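Local coordinates for high affinity transport system protein p37 (Mycoplasma hyorhinis, PDB 3EKI), which serves as the extracytoplasmic thiamine-binding lipoprotein of a high-affinity transport system and carries thiamine diphosphate in its pocket, at residues G199-D207 with S311-S319; S256-I265 with L335-Y343. All blocks are in the same frame, centred on the assembly; numbering follows the deposited sequence. Where two conformers were deposited one is given.

Interaction 1: G199-D207 with S311-S319. With TPP (thiamine diphosphate), chain B.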
loop_
_atom_site.group_PDB
_atom_site.type_symbol
_atom_site.label_atom_id
_atom_site.label_comp_id
_atom_site.label_asym_id
_atom_site.label_seq_id
_atom_site.Cartn_x
_atom_site.Cartn_y
_atom_site.Cartn_z
ATOM N N GLY A 199 5.711 5.276 -17.073
ATOM C CA GLY A 199 6.854 5.563 -16.231
ATOM C C GLY A 199 6.581 5.279 -14.757
ATOM O O GLY A 199 7.538 5.159 -13.984
ATOM N N ASN A 200 5.306 5.197 -14.430
ATOM C CA ASN A 200 4.775 4.960 -13.101
ATOM C C ASN A 200 4.162 3.570 -12.904
ATOM O O ASN A 200 4.584 2.799 -12.039
ATOM C CB ASN A 200 3.714 6.031 -12.824
ATOM C CG ASN A 200 3.274 6.024 -11.376
ATOM O OD1 ASN A 200 4.094 5.762 -10.492
ATOM N ND2 ASN A 200 2.008 6.313 -11.144
ATOM N N VAL A 201 3.147 3.262 -13.700
ATOM C CA VAL A 201 2.403 2.023 -13.704
ATOM C C VAL A 201 2.131 1.542 -15.139
ATOM O O VAL A 201 2.178 2.307 -16.100
ATOM C CB VAL A 201 1.015 2.133 -13.044
ATOM C CG1 VAL A 201 1.135 2.644 -11.610
ATOM C CG2 VAL A 201 0.106 3.016 -13.857
ATOM N N TYR A 202 1.824 0.251 -15.205
ATOM C CA TYR A 202 1.199 -0.310 -16.401
ATOM C C TYR A 202 -0.284 -0.025 -16.371
ATOM O O TYR A 202 -1.103 -0.669 -15.707
ATOM C CB TYR A 202 1.473 -1.808 -16.436
ATOM C CG TYR A 202 2.866 -2.246 -16.709
ATOM C CD1 TYR A 202 3.375 -2.069 -18.004
ATOM C CD2 TYR A 202 3.710 -2.830 -15.772
ATOM C CE1 TYR A 202 4.652 -2.457 -18.303
ATOM C CE2 TYR A 202 4.999 -3.227 -16.064
ATOM C CZ TYR A 202 5.470 -3.031 -17.357
ATOM O OH TYR A 202 6.739 -3.430 -17.661
ATOM N N GLN A 203 -0.711 1.027 -17.095
ATOM C CA GLN A 203 -2.085 1.489 -16.984
ATOM C C GLN A 203 -3.105 0.463 -17.428
ATOM O O GLN A 203 -4.247 0.538 -16.984
ATOM C CB GLN A 203 -2.283 2.782 -17.788
ATOM C CG GLN A 203 -1.296 3.879 -17.392
ATOM C CD GLN A 203 -1.524 5.092 -18.298
ATOM O OE1 GLN A 203 -2.271 6.011 -17.973
ATOM N NE2 GLN A 203 -0.864 5.081 -19.452
ATOM N N SER A 204 -2.713 -0.489 -18.299
ATOM C CA SER A 204 -3.713 -1.408 -18.807
ATOM C C SER A 204 -4.270 -2.337 -17.745
ATOM O O SER A 204 -5.278 -2.997 -18.017
ATOM C CB SER A 204 -3.141 -2.300 -19.921
ATOM O OG SER A 204 -2.220 -1.621 -20.737
ATOM N N VAL A 205 -3.626 -2.422 -16.581
ATOM C CA VAL A 205 -4.146 -3.341 -15.556
ATOM C C VAL A 205 -5.078 -2.659 -14.560
ATOM O O VAL A 205 -5.537 -3.233 -13.577
ATOM C CB VAL A 205 -3.009 -4.055 -14.808
ATOM C CG1 VAL A 205 -2.299 -5.032 -15.746
ATOM C CG2 VAL A 205 -2.028 -3.075 -14.211
ATOM N N TYR A 206 -5.429 -1.393 -14.818
ATOM C CA TYR A 206 -6.302 -0.620 -13.969
ATOM C C TYR A 206 -7.584 -0.141 -14.639
ATOM O O TYR A 206 -7.636 0.026 -15.861
ATOM C CB TYR A 206 -5.570 0.651 -13.521
ATOM C CG TYR A 206 -4.329 0.457 -12.710
ATOM C CD1 TYR A 206 -3.087 0.225 -13.263
ATOM C CD2 TYR A 206 -4.426 0.539 -11.313
ATOM C CE1 TYR A 206 -1.963 0.065 -12.470
ATOM C CE2 TYR A 206 -3.319 0.375 -10.511
ATOM C CZ TYR A 206 -2.090 0.135 -11.092
ATOM O OH TYR A 206 -0.983 -0.020 -10.304
ATOM N N ASP A 207 -8.574 0.119 -13.810
ATOM C CA ASP A 207 -9.807 0.769 -14.198
ATOM C C ASP A 207 -9.911 2.107 -13.448
ATOM O O ASP A 207 -10.477 2.143 -12.350
ATOM C CB ASP A 207 -11.052 -0.054 -13.951
ATOM C CG ASP A 207 -12.308 0.653 -14.442
ATOM O OD1 ASP A 207 -12.212 1.771 -14.979
ATOM O OD2 ASP A 207 -13.412 0.082 -14.288
ATOM N N SER A 311 1.608 -5.928 -7.273
ATOM C CA SER A 311 2.844 -5.158 -7.209
ATOM C C SER A 311 3.538 -5.100 -8.561
ATOM O O SER A 311 4.267 -4.154 -8.862
ATOM C CB SER A 311 3.753 -5.763 -6.140
ATOM O OG SER A 311 4.007 -7.125 -6.320
ATOM N N PHE A 312 3.309 -6.092 -9.428
ATOM C CA PHE A 312 3.915 -6.076 -10.762
ATOM C C PHE A 312 3.440 -4.876 -11.576
ATOM O O PHE A 312 4.077 -4.403 -12.514
ATOM C CB PHE A 312 3.622 -7.401 -11.477
ATOM C CG PHE A 312 2.167 -7.805 -11.479
ATOM C CD1 PHE A 312 1.270 -7.222 -12.373
ATOM C CD2 PHE A 312 1.672 -8.772 -10.602
ATOM C CE1 PHE A 312 -0.059 -7.570 -12.389
ATOM C CE2 PHE A 312 0.333 -9.106 -10.615
ATOM C CZ PHE A 312 -0.544 -8.508 -11.494
ATOM N N ALA A 313 2.277 -4.338 -11.236
ATOM C CA ALA A 313 1.666 -3.241 -11.975
ATOM C C ALA A 313 2.482 -1.957 -11.859
ATOM O O ALA A 313 2.361 -1.144 -12.792
ATOM C CB ALA A 313 0.245 -2.976 -11.515
ATOM N N TRP A 314 3.270 -1.761 -10.829
ATOM C CA TRP A 314 4.138 -0.598 -10.744
ATOM C C TRP A 314 5.606 -0.953 -10.778
ATOM O O TRP A 314 6.467 -0.177 -10.327
ATOM C CB TRP A 314 3.809 0.179 -9.474
ATOM C CG TRP A 314 3.927 -0.490 -8.155
ATOM C CD1 TRP A 314 5.062 -0.682 -7.425
ATOM C CD2 TRP A 314 2.852 -1.061 -7.392
ATOM N NE1 TRP A 314 4.756 -1.342 -6.258
ATOM C CE2 TRP A 314 3.414 -1.582 -6.215
ATOM C CE3 TRP A 314 1.478 -1.174 -7.602
ATOM C CZ2 TRP A 314 2.653 -2.217 -5.232
ATOM C CZ3 TRP A 314 0.732 -1.806 -6.621
ATOM C CH2 TRP A 314 1.311 -2.309 -5.475
ATOM N N THR A 315 5.920 -2.133 -11.309
ATOM C CA THR A 315 7.262 -2.677 -11.354
ATOM C C THR A 315 7.600 -2.865 -12.834
ATOM O O THR A 315 7.014 -3.711 -13.495
ATOM C CB THR A 315 7.401 -4.014 -10.611
ATOM O OG1 THR A 315 7.035 -3.843 -9.220
ATOM C CG2 THR A 315 8.834 -4.521 -10.642
ATOM N N HIS A 316 8.508 -2.059 -13.355
ATOM C CA HIS A 316 8.809 -2.131 -14.780
ATOM C C HIS A 316 9.529 -3.423 -15.077
ATOM O O HIS A 316 10.480 -3.813 -14.398
ATOM C CB HIS A 316 9.679 -0.921 -15.107
ATOM C CG HIS A 316 9.827 -0.719 -16.582
ATOM N ND1 HIS A 316 11.037 -0.362 -17.151
ATOM C CD2 HIS A 316 8.942 -0.808 -17.589
ATOM C CE1 HIS A 316 10.877 -0.253 -18.453
ATOM N NE2 HIS A 316 9.616 -0.515 -18.758
ATOM N N ASN A 317 9.110 -4.157 -16.110
ATOM C CA ASN A 317 9.729 -5.474 -16.263
ATOM C C ASN A 317 11.137 -5.367 -16.825
ATOM O O ASN A 317 11.880 -6.348 -16.770
ATOM C CB ASN A 317 8.822 -6.360 -17.107
ATOM C CG ASN A 317 8.662 -5.938 -18.543
ATOM O OD1 ASN A 317 9.182 -4.929 -19.000
ATOM N ND2 ASN A 317 7.914 -6.739 -19.282
ATOM N N LYS A 318 11.514 -4.194 -17.337
ATOM C CA LYS A 318 12.856 -3.991 -17.847
ATOM C C LYS A 318 13.837 -3.614 -16.734
ATOM O O LYS A 318 15.024 -3.459 -17.038
ATOM C CB LYS A 318 12.893 -2.883 -18.907
ATOM C CG LYS A 318 11.993 -3.004 -20.111
ATOM C CD LYS A 318 12.094 -4.331 -20.832
ATOM C CE LYS A 318 10.741 -4.815 -21.322
ATOM N NZ LYS A 318 10.633 -6.301 -21.290
ATOM N N SER A 319 13.372 -3.463 -15.500
ATOM C CA SER A 319 14.289 -3.089 -14.424
ATOM C C SER A 319 15.496 -4.004 -14.334
ATOM O O SER A 319 15.455 -5.221 -14.492
ATOM C CB SER A 319 13.560 -3.090 -13.073
ATOM O OG SER A 319 14.507 -3.375 -12.051
HETATM N "N1'" TPP B . 1.118 2.372 -6.990
HETATM C "C2'" TPP B . 2.223 3.092 -7.305
HETATM C CM2 TPP B . 2.216 3.924 -8.592
HETATM N "N3'" TPP B . 3.299 3.087 -6.499
HETATM C "C4'" TPP B . 3.237 2.429 -5.310
HETATM N "N4'" TPP B . 4.285 2.509 -4.487
HETATM C "C5'" TPP B . 2.129 1.631 -4.991
HETATM C "C6'" TPP B . 1.067 1.628 -5.888
HETATM C "C7'" TPP B . 1.993 0.775 -3.724
HETATM N N3 TPP B . 1.410 1.447 -2.549
HETATM C C2 TPP B . 1.528 2.746 -2.275
HETATM S S1 TPP B . 0.655 3.111 -0.805
HETATM C C5 TPP B . 0.176 1.444 -0.595
HETATM C C4 TPP B . 0.789 0.702 -1.587
HETATM C CM4 TPP B . 0.416 -0.774 -1.845
HETATM C C6 TPP B . -0.614 0.916 0.608
HETATM C C7 TPP B . 0.287 0.816 1.841
HETATM O O7 TPP B . 1.317 -0.164 1.590
HETATM P PA TPP B . 2.719 -0.223 2.338
HETATM O O1A TPP B . 3.610 -1.142 1.587
HETATM O O2A TPP B . 3.264 1.162 2.539
HETATM O O3A TPP B . 2.450 -0.717 3.812
HETATM P PB TPP B . 2.378 -2.242 4.312
HETATM O O1B TPP B . 1.239 -2.947 3.642
HETATM O O2B TPP B . 2.156 -2.105 5.871
HETATM O O3B TPP B . 3.788 -2.943 4.105
HETATM O O HOH W 1 6.678 2.601 -10.380
HETATM O O HOH W 2 7.349 -3.071 -20.240
#
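Tyr202 OH accepts from the backbone N of Asn317 over 2.9 Å, with an N-H...O angle of 165°, and donates to a water that in turn donates to Asn317 OD1. The contact joins two loops of a periplasmic-binding-protein-type fold and helps line the pyrimidine end of its thiamine diphosphate pocket. His316 CD2 also lies near this hydroxyl, and Asn317 is the second residue of the type I turn His316-Ser319; its amide nitrogen ND2 is bonded to the backbone of Tyr187 and Trp190. The Tyr202 ring and Asn317 amide planes are 74° apart, and Phe312 O lies in plane at the ring edge.

At the other end of the same tyrosine, its backbone N donates to Ala313 O (2.8 Å, nearly straight), pinning the two chains together where Val201 and Trp314 come closest. A second water bridges Asn200 O and Trp314 O. Ala313 CB touches both Val205 CG2, at 3.5 Å, and the hydroxyl of Tyr206, which also meets the Trp314 ring at its edge.

Trp314 holds CG between its backbone N and carbonyl carbon (chi1 59°), a torsion that lays the indole against the ligand. TPP C5' sits 3.6 Å above the ring centre, while Ser311 O lies over the opposite face. Asn200 ND2 is bonded to Pro377 O, and Asn200 OD1 comes within 3.2 Å of the pyrimidine methyl CM2, with Val201 CG1 at 3.5 Å from that same carbon.

Interaction 2: S256-I265 with L335-Y343; sequences SSKFKLEETI and LIVTNPIPY. Unlike the reference sequence in segment 256-265: Ser256 (reference Phe). With TPP (thiamine diphosphate), chain B.
A wider, pi-type turn opens the helix at Ser256, where Leu261 N bonds to Ser256 O at 2.8 Å, and both residues of that bond face the segment 335-343. Ser256, which differs here from the phenylalanine of the reference sequence, places CB 3.5 Å from Ile341 CD1. Leu261 and Ile341 meet tip to tip, CD2 against CG2, while Leu261 CD1 approaches Thr338 OG1.

Thr338 is the centre of the packing. Its side chain crosses Leu261 at about a right angle, with OG1 3.6 Å from Leu261 CB. The chi1 of 72° sets OG1 between the backbone N and carbonyl carbon, and from there it donates to Asn339 O at 2.8 Å, the donor tilted 23° from the carbonyl plane; Gly217 N also bonds to this hydroxyl. The methyl CG2 is thereby turned to the helix, against Leu261 O and Glu262 CG. Farther along, Ile265 sets CG1 across Thr338 CA and CB, and its CG2 near Ile336 CG2. One water spans the groove, donating to Leu261 O and accepting from Asn339 N. Val337 O, by contrast, is buried here with no polar partner in the model.

The N-terminal end of this helix holds the diphosphate: Ser256 N donates to TPP O2B (164°) and Ser257 N to O1B, while Lys258 NZ reaches O1A at 2.7 Å and pairs with Glu308. Tyr343 lays one ring face over TPP C6.

Helix 256-269 thus packs on the end of strand 331-337, an outermost strand of the mixed sheet bulged at Leu335-Ile336 against Ile219, with helix 170-184 touching Ile265 and Ile336, and helix 390-402 touching Ser256 and Ile341.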
loop_
_atom_site.group_PDB
_atom_site.type_symbol
_atom_site.label_atom_id
_atom_site.label_comp_id
_atom_site.label_asym_id
_atom_site.label_seq_id
_atom_site.Cartn_x
_atom_site.Cartn_y
_atom_site.Cartn_z
ATOM N N SER A 256 1.505 -4.753 6.840
ATOM C CA SER A 256 0.197 -5.359 6.609
ATOM C C SER A 256 0.247 -6.251 5.366
ATOM O O SER A 256 -0.047 -7.459 5.460
ATOM C CB SER A 256 -0.914 -4.324 6.455
ATOM O OG SER A 256 -0.987 -3.457 7.570
ATOM N N SER A 257 0.591 -5.701 4.217
ATOM C CA SER A 257 0.479 -6.399 2.943
ATOM C C SER A 257 1.645 -7.337 2.642
ATOM O O SER A 257 1.553 -8.048 1.617
ATOM C CB SER A 257 0.332 -5.426 1.775
ATOM O OG SER A 257 1.470 -4.621 1.595
ATOM N N LYS A 258 2.699 -7.362 3.418
ATOM C CA LYS A 258 3.824 -8.283 3.206
ATOM C C LYS A 258 4.044 -9.178 4.412
ATOM O O LYS A 258 5.050 -9.887 4.529
ATOM C CB LYS A 258 5.080 -7.508 2.806
ATOM C CG LYS A 258 4.894 -6.823 1.456
ATOM C CD LYS A 258 5.887 -5.690 1.247
ATOM C CE LYS A 258 5.476 -4.461 2.031
ATOM N NZ LYS A 258 4.541 -3.634 1.239
ATOM N N PHE A 259 3.057 -9.183 5.298
ATOM C CA PHE A 259 3.158 -10.021 6.498
ATOM C C PHE A 259 1.810 -10.321 7.159
ATOM O O PHE A 259 1.336 -11.411 7.098
ATOM C CB PHE A 259 4.145 -9.448 7.545
ATOM C CG PHE A 259 4.653 -10.474 8.528
ATOM C CD1 PHE A 259 3.894 -10.839 9.586
ATOM C CD2 PHE A 259 5.835 -11.109 8.336
ATOM C CE1 PHE A 259 4.333 -11.789 10.477
ATOM C CE2 PHE A 259 6.261 -12.021 9.188
ATOM C CZ PHE A 259 5.491 -12.362 10.277
ATOM N N LYS A 260 1.176 -9.353 7.790
ATOM C CA LYS A 260 0.023 -9.617 8.624
ATOM C C LYS A 260 -1.200 -10.056 7.835
ATOM O O LYS A 260 -1.905 -10.968 8.291
ATOM C CB LYS A 260 -0.325 -8.385 9.498
ATOM C CG LYS A 260 0.798 -8.000 10.433
ATOM C CD LYS A 260 0.529 -6.684 11.151
ATOM C CE LYS A 260 0.900 -6.761 12.623
ATOM N NZ LYS A 260 2.274 -6.236 12.866
ATOM N N LEU A 261 -1.507 -9.484 6.681
ATOM C CA LEU A 261 -2.722 -9.897 5.972
ATOM C C LEU A 261 -2.592 -11.337 5.491
ATOM O O LEU A 261 -3.586 -12.064 5.493
ATOM C CB LEU A 261 -3.032 -8.965 4.803
ATOM C CG LEU A 261 -3.478 -7.572 5.261
ATOM C CD1 LEU A 261 -3.455 -6.606 4.081
ATOM C CD2 LEU A 261 -4.862 -7.629 5.874
ATOM N N GLU A 262 -1.398 -11.710 5.058
ATOM C CA GLU A 262 -1.172 -13.089 4.605
ATOM C C GLU A 262 -1.176 -14.048 5.795
ATOM O O GLU A 262 -1.689 -15.160 5.672
ATOM C CB GLU A 262 0.138 -13.197 3.815
ATOM C CG GLU A 262 0.125 -12.455 2.499
ATOM C CD GLU A 262 0.504 -10.989 2.527
ATOM O OE1 GLU A 262 0.730 -10.436 3.622
ATOM O OE2 GLU A 262 0.587 -10.420 1.412
ATOM N N GLU A 263 -0.576 -13.625 6.919
ATOM C CA GLU A 263 -0.648 -14.442 8.130
ATOM C C GLU A 263 -2.082 -14.796 8.463
ATOM O O GLU A 263 -2.427 -15.943 8.784
ATOM C CB GLU A 263 0.007 -13.713 9.309
ATOM C CG GLU A 263 -0.274 -14.328 10.684
ATOM C CD GLU A 263 0.495 -13.567 11.734
ATOM O OE1 GLU A 263 1.276 -14.137 12.499
ATOM O OE2 GLU A 263 0.320 -12.320 11.791
ATOM N N THR A 264 -3.006 -13.832 8.407
ATOM C CA THR A 264 -4.416 -14.070 8.651
ATOM C C THR A 264 -5.007 -15.111 7.696
ATOM O O THR A 264 -5.720 -16.020 8.144
ATOM C CB THR A 264 -5.229 -12.762 8.496
ATOM O OG1 THR A 264 -4.806 -11.848 9.519
ATOM C CG2 THR A 264 -6.711 -12.974 8.716
ATOM N N ILE A 265 -4.729 -14.992 6.397
ATOM C CA ILE A 265 -5.250 -16.001 5.462
ATOM C C ILE A 265 -4.746 -17.418 5.781
ATOM O O ILE A 265 -5.526 -18.375 5.764
ATOM C CB ILE A 265 -4.873 -15.609 4.027
ATOM C CG1 ILE A 265 -5.529 -14.295 3.556
ATOM C CG2 ILE A 265 -5.203 -16.711 3.043
ATOM C CD1 ILE A 265 -7.029 -14.230 3.762
ATOM N N LEU A 335 -1.558 -17.546 -5.785
ATOM C CA LEU A 335 -2.350 -18.569 -5.113
ATOM C C LEU A 335 -3.661 -18.045 -4.568
ATOM O O LEU A 335 -4.749 -18.594 -4.782
ATOM C CB LEU A 335 -1.497 -19.186 -4.005
ATOM C CG LEU A 335 -2.226 -20.182 -3.091
ATOM C CD1 LEU A 335 -2.498 -21.465 -3.825
ATOM C CD2 LEU A 335 -1.374 -20.369 -1.842
ATOM N N ILE A 336 -3.600 -16.918 -3.840
ATOM C CA ILE A 336 -4.765 -16.327 -3.230
ATOM C C ILE A 336 -4.414 -14.882 -2.848
ATOM O O ILE A 336 -3.228 -14.622 -2.621
ATOM C CB ILE A 336 -5.237 -17.111 -1.997
ATOM C CG1 ILE A 336 -6.626 -16.751 -1.482
ATOM C CG2 ILE A 336 -4.206 -17.036 -0.883
ATOM C CD1 ILE A 336 -7.217 -17.742 -0.510
ATOM N N VAL A 337 -5.412 -14.011 -2.845
ATOM C CA VAL A 337 -5.162 -12.665 -2.295
ATOM C C VAL A 337 -5.651 -12.617 -0.855
ATOM O O VAL A 337 -6.117 -13.620 -0.291
ATOM C CB VAL A 337 -5.785 -11.546 -3.127
ATOM C CG1 VAL A 337 -5.170 -11.636 -4.537
ATOM C CG2 VAL A 337 -7.289 -11.569 -3.178
ATOM N N THR A 338 -5.568 -11.463 -0.209
ATOM C CA THR A 338 -6.000 -11.359 1.178
ATOM C C THR A 338 -7.289 -10.553 1.300
ATOM O O THR A 338 -7.865 -10.101 0.325
ATOM C CB THR A 338 -4.938 -10.696 2.067
ATOM O OG1 THR A 338 -4.875 -9.273 1.772
ATOM C CG2 THR A 338 -3.540 -11.253 1.837
ATOM N N ASN A 339 -7.738 -10.373 2.542
ATOM C CA ASN A 339 -8.828 -9.488 2.897
ATOM C C ASN A 339 -8.330 -8.050 2.698
ATOM O O ASN A 339 -7.127 -7.825 2.676
ATOM C CB ASN A 339 -9.290 -9.723 4.324
ATOM C CG ASN A 339 -9.847 -11.103 4.599
ATOM O OD1 ASN A 339 -10.424 -11.725 3.717
ATOM N ND2 ASN A 339 -9.665 -11.557 5.834
ATOM N N PRO A 340 -9.277 -7.143 2.496
ATOM C CA PRO A 340 -8.907 -5.757 2.171
ATOM C C PRO A 340 -8.808 -4.807 3.354
ATOM O O PRO A 340 -9.570 -4.937 4.314
ATOM C CB PRO A 340 -10.110 -5.382 1.319
ATOM C CG PRO A 340 -11.262 -6.052 1.996
ATOM C CD PRO A 340 -10.717 -7.363 2.513
ATOM N N ILE A 341 -7.866 -3.855 3.231
ATOM C CA ILE A 341 -7.770 -2.802 4.268
ATOM C C ILE A 341 -7.653 -1.448 3.596
ATOM O O ILE A 341 -7.399 -1.368 2.393
ATOM C CB ILE A 341 -6.579 -3.032 5.205
ATOM C CG1 ILE A 341 -5.213 -2.964 4.536
ATOM C CG2 ILE A 341 -6.773 -4.354 5.949
ATOM C CD1 ILE A 341 -4.031 -3.010 5.486
ATOM N N PRO A 342 -7.865 -0.336 4.290
ATOM C CA PRO A 342 -7.869 0.953 3.586
ATOM C C PRO A 342 -6.523 1.379 3.022
ATOM O O PRO A 342 -5.488 0.993 3.529
ATOM C CB PRO A 342 -8.262 1.937 4.701
ATOM C CG PRO A 342 -9.029 1.071 5.670
ATOM C CD PRO A 342 -8.186 -0.204 5.723
ATOM N N TYR A 343 -6.580 2.182 1.957
ATOM C CA TYR A 343 -5.356 2.784 1.441
ATOM C C TYR A 343 -4.829 3.791 2.466
ATOM O O TYR A 343 -5.362 3.890 3.573
ATOM C CB TYR A 343 -5.576 3.427 0.068
ATOM C CG TYR A 343 -4.506 3.115 -0.941
ATOM C CD1 TYR A 343 -3.699 4.066 -1.524
ATOM C CD2 TYR A 343 -4.270 1.791 -1.329
ATOM C CE1 TYR A 343 -2.716 3.740 -2.447
ATOM C CE2 TYR A 343 -3.307 1.462 -2.248
ATOM C CZ TYR A 343 -2.520 2.433 -2.818
ATOM O OH TYR A 343 -1.544 2.096 -3.740
HETATM N "N1'" TPP B . 1.118 2.372 -6.990
HETATM C "C2'" TPP B . 2.223 3.092 -7.305
HETATM C CM2 TPP B . 2.216 3.924 -8.592
HETATM N "N3'" TPP B . 3.299 3.087 -6.499
HETATM C "C4'" TPP B . 3.237 2.429 -5.310
HETATM N "N4'" TPP B . 4.285 2.509 -4.487
HETATM C "C5'" TPP B . 2.129 1.631 -4.991
HETATM C "C6'" TPP B . 1.067 1.628 -5.888
HETATM C "C7'" TPP B . 1.993 0.775 -3.724
HETATM N N3 TPP B . 1.410 1.447 -2.549
HETATM C C2 TPP B . 1.528 2.746 -2.275
HETATM S S1 TPP B . 0.655 3.111 -0.805
HETATM C C5 TPP B . 0.176 1.444 -0.595
HETATM C C4 TPP B . 0.789 0.702 -1.587
HETATM C CM4 TPP B . 0.416 -0.774 -1.845
HETATM C C6 TPP B . -0.614 0.916 0.608
HETATM C C7 TPP B . 0.287 0.816 1.841
HETATM O O7 TPP B . 1.317 -0.164 1.590
HETATM P PA TPP B . 2.719 -0.223 2.338
HETATM O O1A TPP B . 3.610 -1.142 1.587
HETATM O O2A TPP B . 3.264 1.162 2.539
HETATM O O3A TPP B . 2.450 -0.717 3.812
HETATM P PB TPP B . 2.378 -2.242 4.312
HETATM O O1B TPP B . 1.239 -2.947 3.642
HETATM O O2B TPP B . 2.156 -2.105 5.871
HETATM O O3B TPP B . 3.788 -2.943 4.105
HETATM O O HOH W 3 -6.225 -11.011 5.243
#

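Interactions 1 and 2 hold opposite ends of one ligand: the first receives the pyrimidine, the second the diphosphate and, through Tyr343, the thiazolium. Their centres lie 20 Å apart and their nearest atoms about 5 Å, without touching. Along the chain the segments alternate, 199-207, 256-265, 311-319, then 335-343, so each contact is closed by a chain that passes through the other. Their second segments both leave strands of the mixed sheet, 304-308 and 331-337. Helix 170-184 borders both, through Val205 and Phe312 in interaction 1 and Ile265, Ile336 and Asn339 in interaction 2. Together they supply part of the pocket, interaction 1 also drawing on a loop that leads into strand 206-207 of the antiparallel sheet.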